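VlsE1 (Borreliella burgdorferi, PDB 1L8W) is a variable surface lipoprotein of the Lyme disease spirochaete, whose antigenic switching probably lets the bacterium evade the host immune response. Local coordinates at residues Lys112-Ser115 against Glu116-Lys120; Gln222-Ser225 against Ala226-Ala230; Asn246-Ala249 against Ala250-Asp254; Gly318-Gly321 against Asp322-Ser326. All blocks are in the same frame, centred on the assembly; numbering follows the deposited sequence.

Interaction 1: residues Lys112-Ser115 against Glu116-Lys120; sequences KEVS and ELLDK
Val-114 and Leu-118 meet one helical turn apart, methyl CG1 of the valine lying 4.3 Å from CD1 of the leucine, a light apolar touch on the buried side of the helix. Leu-118 turns its CG back beside its own backbone N (chi1 -70°), which lays that branch carbon 3.3 Å from the carbonyl O of Val-114. The same oxygen takes the N-H of Leu-118 at 2.9 Å and 167° at the hydrogen, so a bond and a branched side chain both crowd one carbonyl. On the exposed side, CG of Lys-112 runs past OE1 of Glu-116 at 4.2 Å; the ammonium NZ stays 4.8 Å from that OE1, where opposite charges would probably attract mildly, though they form no salt bridge. Long, flexible charged chains suit this solvent-facing side. Asp-119 leans its carboxylate back over the turn, with CG 3.5 Å from Ser-115 O, the acceptor of its own N-H. Further out, Leu-80 of helix 59-80 covers both Val-114 and Leu-118, while Val-331 and Val-324 of helix 294-333 meet Val-114 and Leu-118 respectively. Apolar residues four apart facing neighbouring helices, with charged residues outward, are the pattern of an amphipathic alpha-helix in a helical bundle.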
loop_
_atom_site.group_PDB
_atom_site.type_symbol
_atom_site.label_atom_id
_atom_site.label_comp_id
_atom_site.label_asym_id
_atom_site.label_seq_id
_atom_site.Cartn_x
_atom_site.Cartn_y
_atom_site.Cartn_z
ATOM N N LYS A 112 11.746 -14.768 -24.936
ATOM C CA LYS A 112 11.075 -13.548 -25.362
ATOM C C LYS A 112 9.908 -13.233 -24.432
ATOM O O LYS A 112 9.745 -12.098 -23.988
ATOM C CB LYS A 112 10.562 -13.706 -26.795
ATOM C CG LYS A 112 9.980 -12.437 -27.399
ATOM C CD LYS A 112 9.387 -12.710 -28.774
ATOM C CE LYS A 112 8.912 -11.431 -29.442
ATOM N NZ LYS A 112 10.029 -10.461 -29.627
ATOM N N GLU A 113 9.101 -14.249 -24.144
ATOM C CA GLU A 113 7.943 -14.089 -23.272
ATOM C C GLU A 113 8.329 -13.685 -21.846
ATOM O O GLU A 113 7.691 -12.822 -21.245
ATOM C CB GLU A 113 7.129 -15.386 -23.243
ATOM C CG GLU A 113 7.952 -16.626 -22.948
ATOM C CD GLU A 113 7.096 -17.869 -22.765
ATOM O OE1 GLU A 113 6.296 -18.181 -23.673
ATOM O OE2 GLU A 113 7.227 -18.535 -21.711
ATOM N N VAL A 114 9.366 -14.316 -21.312
ATOM C CA VAL A 114 9.832 -14.016 -19.968
ATOM C C VAL A 114 10.439 -12.616 -19.953
ATOM O O VAL A 114 10.304 -11.876 -18.975
ATOM C CB VAL A 114 10.885 -15.049 -19.509
ATOM C CG1 VAL A 114 11.456 -14.665 -18.159
ATOM C CG2 VAL A 114 10.246 -16.419 -19.430
ATOM N N SER A 115 11.098 -12.256 -21.050
ATOM C CA SER A 115 11.722 -10.945 -21.175
ATOM C C SER A 115 10.650 -9.858 -21.182
ATOM O O SER A 115 10.801 -8.821 -20.540
ATOM C CB SER A 115 12.544 -10.875 -22.467
ATOM O OG SER A 115 13.119 -9.588 -22.647
ATOM N N GLU A 116 9.565 -10.108 -21.907
ATOM C CA GLU A 116 8.471 -9.150 -22.007
ATOM C C GLU A 116 7.838 -8.989 -20.630
ATOM O O GLU A 116 7.440 -7.890 -20.236
ATOM C CB GLU A 116 7.422 -9.653 -23.001
ATOM C CG GLU A 116 6.746 -8.564 -23.826
ATOM C CD GLU A 116 7.216 -8.554 -25.279
ATOM O OE1 GLU A 116 7.167 -9.624 -25.924
ATOM O OE2 GLU A 116 7.624 -7.481 -25.777
ATOM N N LEU A 117 7.747 -10.106 -19.914
ATOM C CA LEU A 117 7.182 -10.135 -18.574
ATOM C C LEU A 117 8.048 -9.218 -17.712
ATOM O O LEU A 117 7.540 -8.300 -17.065
ATOM C CB LEU A 117 7.204 -11.577 -18.038
ATOM C CG LEU A 117 6.467 -12.015 -16.762
ATOM C CD1 LEU A 117 7.474 -12.508 -15.747
ATOM C CD2 LEU A 117 5.616 -10.884 -16.194
ATOM N N LEU A 118 9.358 -9.458 -17.726
ATOM C CA LEU A 118 10.287 -8.637 -16.956
ATOM C C LEU A 118 10.125 -7.155 -17.293
ATOM O O LEU A 118 10.148 -6.308 -16.402
ATOM C CB LEU A 118 11.728 -9.084 -17.215
ATOM C CG LEU A 118 12.094 -10.448 -16.621
ATOM C CD1 LEU A 118 13.400 -10.951 -17.218
ATOM C CD2 LEU A 118 12.197 -10.335 -15.107
ATOM N N ASP A 119 9.956 -6.846 -18.578
ATOM C CA ASP A 119 9.769 -5.461 -19.024
ATOM C C ASP A 119 8.538 -4.819 -18.405
ATOM O O ASP A 119 8.583 -3.674 -17.960
ATOM C CB ASP A 119 9.629 -5.385 -20.548
ATOM C CG ASP A 119 10.960 -5.365 -21.257
ATOM O OD1 ASP A 119 11.972 -5.025 -20.601
ATOM O OD2 ASP A 119 10.994 -5.671 -22.469
ATOM N N LYS A 120 7.437 -5.560 -18.397
ATOM C CA LYS A 120 6.181 -5.077 -17.844
ATOM C C LYS A 120 6.293 -4.773 -16.352
ATOM O O LYS A 120 5.735 -3.790 -15.862
ATOM C CB LYS A 120 5.078 -6.114 -18.078
ATOM C CG LYS A 120 4.809 -6.392 -19.555
ATOM C CD LYS A 120 3.666 -7.376 -19.764
ATOM C CE LYS A 120 3.405 -7.574 -21.250
ATOM N NZ LYS A 120 2.380 -8.616 -21.502
#

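Interaction 2: residues Gln222-Ser225 against Ala226-Ala230; sequences QILS and AIVTA
A water-bridged pair of hydroxyls, one turn apart on an amphipathic alpha-helix, marks the polar side of helix 220-230. Water 1 sits 2.7 Å from OG of Ser-225 and 2.8 Å from OG1 of Thr-229, spanning two oxygens that are themselves 4.5 Å apart. Thr-229 holds OG1 beside its backbone N (chi1 -58°), which turns the hydroxyl back toward the preceding turn and leaves the methyl CG2 on the other branch. Under the bridge, Thr-229 N-H bonds to Ser-225 O at 2.9 Å. Small hydroxyl residues fit here because they can hold a water without bulk. Elsewhere on the turn the contacts between side chains are apolar: CG2 of Ile-223 meets CD1 of Ile-227 at 4.4 Å, and CD2 of Leu-224 meets CG2 of Val-228 at 4.3 Å. That same valine methyl also presses to 3.1 Å from Leu-224 O, whose acceptor role is shared between Val-228 N and, weakly, Ile-227 N. Gln-222 turns OE1 back to the N-H of Ser-219. Helix 153-170 receives Leu-224, Ile-227 and Val-228, helix 269-281 packs on Ile-223, Ala-226 and Ile-227, and helix 294-333 closes over Ile-223 and Leu-224.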
loop_
_atom_site.group_PDB
_atom_site.type_symbol
_atom_site.label_atom_id
_atom_site.label_comp_id
_atom_site.label_asym_id
_atom_site.label_seq_id
_atom_site.Cartn_x
_atom_site.Cartn_y
_atom_site.Cartn_z
ATOM N N GLN A 222 -4.676 -9.759 0.674
ATOM C CA GLN A 222 -5.981 -9.104 0.739
ATOM C C GLN A 222 -5.882 -7.589 0.632
ATOM O O GLN A 222 -6.683 -6.962 -0.051
ATOM C CB GLN A 222 -6.703 -9.491 2.035
ATOM C CG GLN A 222 -7.199 -10.922 2.061
ATOM C CD GLN A 222 -7.871 -11.271 3.377
ATOM O OE1 GLN A 222 -7.207 -11.526 4.379
ATOM N NE2 GLN A 222 -9.200 -11.261 3.382
ATOM N N ILE A 223 -4.907 -7.001 1.319
ATOM C CA ILE A 223 -4.714 -5.555 1.260
ATOM C C ILE A 223 -4.262 -5.168 -0.154
ATOM O O ILE A 223 -4.658 -4.132 -0.682
ATOM C CB ILE A 223 -3.657 -5.088 2.285
ATOM C CG1 ILE A 223 -4.099 -5.476 3.700
ATOM C CG2 ILE A 223 -3.504 -3.588 2.213
ATOM C CD1 ILE A 223 -3.008 -5.345 4.757
ATOM N N LEU A 224 -3.443 -6.022 -0.760
ATOM C CA LEU A 224 -2.943 -5.798 -2.110
ATOM C C LEU A 224 -4.118 -5.782 -3.083
ATOM O O LEU A 224 -4.243 -4.878 -3.908
ATOM C CB LEU A 224 -1.976 -6.917 -2.511
ATOM C CG LEU A 224 -0.639 -6.559 -3.175
ATOM C CD1 LEU A 224 -0.102 -7.786 -3.899
ATOM C CD2 LEU A 224 -0.811 -5.418 -4.158
ATOM N N SER A 225 -4.983 -6.789 -2.974
ATOM C CA SER A 225 -6.152 -6.904 -3.839
ATOM C C SER A 225 -7.064 -5.685 -3.693
ATOM O O SER A 225 -7.555 -5.140 -4.684
ATOM C CB SER A 225 -6.923 -8.188 -3.505
ATOM O OG SER A 225 -7.956 -8.430 -4.447
ATOM N N ALA A 226 -7.293 -5.256 -2.456
ATOM C CA ALA A 226 -8.143 -4.092 -2.216
ATOM C C ALA A 226 -7.588 -2.846 -2.916
ATOM O O ALA A 226 -8.349 -1.994 -3.372
ATOM C CB ALA A 226 -8.279 -3.834 -0.707
ATOM N N ILE A 227 -6.263 -2.733 -3.000
ATOM C CA ILE A 227 -5.662 -1.575 -3.661
ATOM C C ILE A 227 -5.792 -1.716 -5.176
ATOM O O ILE A 227 -6.060 -0.749 -5.883
ATOM C CB ILE A 227 -4.170 -1.407 -3.277
ATOM C CG1 ILE A 227 -4.052 -1.052 -1.784
ATOM C CG2 ILE A 227 -3.536 -0.309 -4.137
ATOM C CD1 ILE A 227 -2.614 -1.058 -1.233
ATOM N N VAL A 228 -5.610 -2.931 -5.671
ATOM C CA VAL A 228 -5.734 -3.193 -7.098
ATOM C C VAL A 228 -7.141 -2.823 -7.593
ATOM O O VAL A 228 -7.294 -2.165 -8.628
ATOM C CB VAL A 228 -5.464 -4.674 -7.393
ATOM C CG1 VAL A 228 -5.673 -4.957 -8.862
ATOM C CG2 VAL A 228 -4.042 -5.034 -6.979
ATOM N N THR A 229 -8.164 -3.243 -6.850
ATOM C CA THR A 229 -9.557 -2.961 -7.205
ATOM C C THR A 229 -9.814 -1.465 -7.135
ATOM O O THR A 229 -10.460 -0.886 -8.007
ATOM C CB THR A 229 -10.536 -3.666 -6.230
ATOM O OG1 THR A 229 -10.294 -5.077 -6.248
ATOM C CG2 THR A 229 -11.982 -3.407 -6.620
ATOM N N ALA A 230 -9.305 -0.843 -6.081
ATOM C CA ALA A 230 -9.475 0.583 -5.885
ATOM C C ALA A 230 -8.955 1.377 -7.081
ATOM O O ALA A 230 -9.602 2.317 -7.527
ATOM C CB ALA A 230 -8.761 1.011 -4.624
HETATM O O HOH W 1 -10.183 -6.894 -4.184
#

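Interaction 3: residues Asn246-Ala249 against Ala250-Asp254; sequences NPIA and AAIGD
Four successive i to i+4 bonds carry the backbone through this short helix, from Ala-250 N on Asn-246 O to Gly-253 N on Ala-249 O; the last is stretched to 3.3 Å, its donor lying above the carbonyl plane. Across the turn, CG2 of Ile-248 approaches CD1 of Ile-252 at 4.4 Å. Ile-252 places CG1 beside its backbone N (chi1 -67°), so that this carbon comes back to 3.5 Å from Ile-248 O. Ala-251 brings its methyl CB within 3.2 Å of Pro-247 O, the acceptor of its own N-H, and its lack of further atoms lets Leu-278 of helix 269-281 close in. Asn-246 is the N-cap: OD1 accepts Ala-249 N-H at 2.6 Å, the donor tilted 33° from the amide plane, while ND2 donates an N-H to Glu-235 O in a loop. Pro-247 suits the first helical turn, where its missing N-H costs no helix bond, and its ring lies against Ala-230, Gln-271 and Ala-274. At the other end, Gly-253 leaves the helix with phi 84°, and a CB there would collide with the carbonyl oxygen of Ile-252. Both oxygen and nitrogen of the buried Asn-246 amide are thus engaged, which fixes its flip and ties the helix start to a loop; consistent with helix-dipole chemistry, the helix N-terminus would further polarise the accepting OD1.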
loop_
_atom_site.group_PDB
_atom_site.type_symbol
_atom_site.label_atom_id
_atom_site.label_comp_id
_atom_site.label_asym_id
_atom_site.label_seq_id
_atom_site.Cartn_x
_atom_site.Cartn_y
_atom_site.Cartn_z
ATOM N N ASN A 246 -14.006 3.986 -1.650
ATOM C CA ASN A 246 -12.883 3.132 -2.018
ATOM C C ASN A 246 -11.652 3.576 -1.226
ATOM O O ASN A 246 -11.559 4.729 -0.813
ATOM C CB ASN A 246 -12.635 3.199 -3.532
ATOM C CG ASN A 246 -12.232 4.590 -4.005
ATOM O OD1 ASN A 246 -11.122 5.051 -3.740
ATOM N ND2 ASN A 246 -13.136 5.262 -4.710
ATOM N N PRO A 247 -10.689 2.667 -0.994
ATOM C CA PRO A 247 -9.503 3.068 -0.228
ATOM C C PRO A 247 -8.672 4.245 -0.783
ATOM O O PRO A 247 -8.028 4.969 -0.009
ATOM C CB PRO A 247 -8.709 1.759 -0.097
ATOM C CG PRO A 247 -9.174 0.927 -1.233
ATOM C CD PRO A 247 -10.640 1.238 -1.353
ATOM N N ILE A 248 -8.689 4.445 -2.102
ATOM C CA ILE A 248 -7.955 5.556 -2.713
ATOM C C ILE A 248 -8.596 6.893 -2.317
ATOM O O ILE A 248 -7.905 7.830 -1.916
ATOM C CB ILE A 248 -7.915 5.423 -4.265
ATOM C CG1 ILE A 248 -7.032 4.233 -4.658
ATOM C CG2 ILE A 248 -7.390 6.709 -4.908
ATOM C CD1 ILE A 248 -6.940 4.004 -6.148
ATOM N N ALA A 249 -9.917 6.970 -2.403
ATOM C CA ALA A 249 -10.634 8.186 -2.040
ATOM C C ALA A 249 -10.500 8.480 -0.546
ATOM O O ALA A 249 -10.464 9.646 -0.124
ATOM C CB ALA A 249 -12.102 8.047 -2.406
ATOM N N ALA A 250 -10.434 7.418 0.253
ATOM C CA ALA A 250 -10.312 7.559 1.701
ATOM C C ALA A 250 -8.909 7.996 2.089
ATOM O O ALA A 250 -8.749 8.841 2.971
ATOM C CB ALA A 250 -10.675 6.230 2.406
ATOM N N ALA A 251 -7.901 7.427 1.432
ATOM C CA ALA A 251 -6.499 7.761 1.711
ATOM C C ALA A 251 -6.155 9.228 1.394
ATOM O O ALA A 251 -5.482 9.891 2.177
ATOM C CB ALA A 251 -5.569 6.820 0.936
ATOM N N ILE A 252 -6.603 9.736 0.249
ATOM C CA ILE A 252 -6.330 11.130 -0.081
ATOM C C ILE A 252 -7.029 12.017 0.943
ATOM O O ILE A 252 -6.421 12.942 1.492
ATOM C CB ILE A 252 -6.814 11.491 -1.506
ATOM C CG1 ILE A 252 -5.970 10.737 -2.537
ATOM C CG2 ILE A 252 -6.729 13.012 -1.721
ATOM C CD1 ILE A 252 -6.440 10.878 -3.971
ATOM N N GLY A 253 -8.305 11.742 1.206
ATOM C CA GLY A 253 -9.026 12.534 2.192
ATOM C C GLY A 253 -9.645 13.849 1.735
ATOM O O GLY A 253 -9.530 14.253 0.568
ATOM N N ASP A 254 -10.279 14.526 2.691
ATOM C CA ASP A 254 -10.983 15.790 2.479
ATOM C C ASP A 254 -10.644 16.793 3.590
ATOM O O ASP A 254 -10.276 16.400 4.691
ATOM C CB ASP A 254 -12.491 15.490 2.452
ATOM C CG ASP A 254 -13.351 16.737 2.387
ATOM O OD1 ASP A 254 -13.447 17.453 3.408
ATOM O OD2 ASP A 254 -13.938 16.993 1.312
#

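Interaction 4: residues Gly318-Gly321 against Asp322-Ser326; sequences GLIG and DAVSS
The apolar contact across this turn joins Ile-320 and Val-324, whose CG2 methyls stand 4.4 Å apart. Val-324 turns CG2 beside its backbone N, CG1 taking the position anti to that nitrogen (chi1 172°), and CG2 thereby also comes to 3.4 Å from Ile-320 O. Branching at CB suits both places, since it sets a methyl close to the backbone, where it can meet the neighbouring turn. Among the backbone bonds, Val-324 N-H bonds to Ile-320 O at 3.0 Å, and Leu-319 O takes Ala-323 N-H at 2.9 Å together with a weak second donor, Asp-322 N. Polar side chains supply the rest. Ser-325 sets OG between its backbone N and carbonyl carbon (chi1 60°), from where the hydroxyl donates to Asp-322 O at 2.6 Å; this oxygen also accepts Ser-326 N-H, so two donors share it. Such a bond back to the preceding turn lets a short hydroxyl side chain satisfy itself on an exposed helix face. The carboxylate of Asp-322 folds back over Gly-318, with OD2 only 3.1 Å from Gly-318 O; two acceptors meet there, probably a mildly unfavourable approach. Gly-318 has no side chain, which leaves that carboxylate lying over bare backbone. Around the turn, helix 153-170 packs on Leu-319, Ile-320 and Ala-323, helix 59-80 brings Val-69 and Leu-73 to Ile-320, and helix 106-131 adds Leu-121 against Val-324.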
loop_
_atom_site.group_PDB
_atom_site.type_symbol
_atom_site.label_atom_id
_atom_site.label_comp_id
_atom_site.label_asym_id
_atom_site.label_seq_id
_atom_site.Cartn_x
_atom_site.Cartn_y
_atom_site.Cartn_z
ATOM N N GLY A 318 6.424 -11.280 -2.895
ATOM C CA GLY A 318 6.083 -12.673 -3.118
ATOM C C GLY A 318 5.493 -12.891 -4.501
ATOM O O GLY A 318 5.842 -13.847 -5.192
ATOM N N LEU A 319 4.596 -11.995 -4.902
ATOM C CA LEU A 319 3.947 -12.071 -6.207
ATOM C C LEU A 319 4.989 -11.995 -7.319
ATOM O O LEU A 319 5.052 -12.858 -8.195
ATOM C CB LEU A 319 2.960 -10.920 -6.361
ATOM C CG LEU A 319 2.263 -10.853 -7.721
ATOM C CD1 LEU A 319 1.284 -12.023 -7.829
ATOM C CD2 LEU A 319 1.532 -9.526 -7.885
ATOM N N ILE A 320 5.812 -10.955 -7.279
ATOM C CA ILE A 320 6.852 -10.781 -8.285
ATOM C C ILE A 320 7.798 -11.974 -8.283
ATOM O O ILE A 320 8.126 -12.521 -9.339
ATOM C CB ILE A 320 7.640 -9.475 -8.024
ATOM C CG1 ILE A 320 6.744 -8.275 -8.337
ATOM C CG2 ILE A 320 8.919 -9.445 -8.855
ATOM C CD1 ILE A 320 7.352 -6.943 -7.996
ATOM N N GLY A 321 8.221 -12.386 -7.093
ATOM C CA GLY A 321 9.130 -13.514 -6.972
ATOM C C GLY A 321 8.626 -14.770 -7.666
ATOM O O GLY A 321 9.404 -15.505 -8.282
ATOM N N ASP A 322 7.323 -15.023 -7.569
ATOM C CA ASP A 322 6.743 -16.193 -8.208
ATOM C C ASP A 322 6.583 -15.996 -9.708
ATOM O O ASP A 322 6.851 -16.905 -10.486
ATOM C CB ASP A 322 5.386 -16.532 -7.592
ATOM C CG ASP A 322 5.499 -17.002 -6.154
ATOM O OD1 ASP A 322 6.459 -17.737 -5.826
ATOM O OD2 ASP A 322 4.614 -16.648 -5.351
ATOM N N ALA A 323 6.139 -14.812 -10.118
ATOM C CA ALA A 323 5.959 -14.528 -11.541
ATOM C C ALA A 323 7.253 -14.811 -12.306
ATOM O O ALA A 323 7.240 -15.433 -13.371
ATOM C CB ALA A 323 5.543 -13.075 -11.738
ATOM N N VAL A 324 8.366 -14.355 -11.745
ATOM C CA VAL A 324 9.680 -14.535 -12.351
ATOM C C VAL A 324 10.124 -15.991 -12.332
ATOM O O VAL A 324 10.582 -16.520 -13.346
ATOM C CB VAL A 324 10.746 -13.664 -11.622
ATOM C CG1 VAL A 324 12.142 -13.999 -12.119
ATOM C CG2 VAL A 324 10.455 -12.195 -11.857
ATOM N N SER A 325 9.986 -16.639 -11.179
ATOM C CA SER A 325 10.387 -18.037 -11.040
ATOM C C SER A 325 9.700 -18.942 -12.064
ATOM O O SER A 325 10.361 -19.707 -12.766
ATOM C CB SER A 325 10.077 -18.533 -9.628
ATOM O OG SER A 325 8.689 -18.439 -9.362
ATOM N N SER A 326 8.376 -18.849 -12.147
ATOM C CA SER A 326 7.617 -19.663 -13.089
ATOM C C SER A 326 8.004 -19.317 -14.523
ATOM O O SER A 326 7.876 -20.144 -15.425
ATOM C CB SER A 326 6.107 -19.460 -12.889
ATOM O OG SER A 326 5.692 -18.162 -13.278
#

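The four turns form two touching pairs within one elongated, mainly helical chain. Interactions 1 and 4, with centres about 12 Å apart, meet where CD2 of Leu-118 lies 4.1 Å from CG2 of Val-324, joining helix 106-131 to helix 294-333. Interactions 2 and 3, about 13 Å apart between centres, belong to consecutive helices and touch more tightly, CB of Ala-230 standing 3.4 Å from CG of Pro-247. Between the pairs, interactions 2 and 4 come within about 5 Å at their nearest atoms without touching, while helix 153-170 packs against both. Interactions 1 and 3 are the most widely separated, about 33 Å between centres.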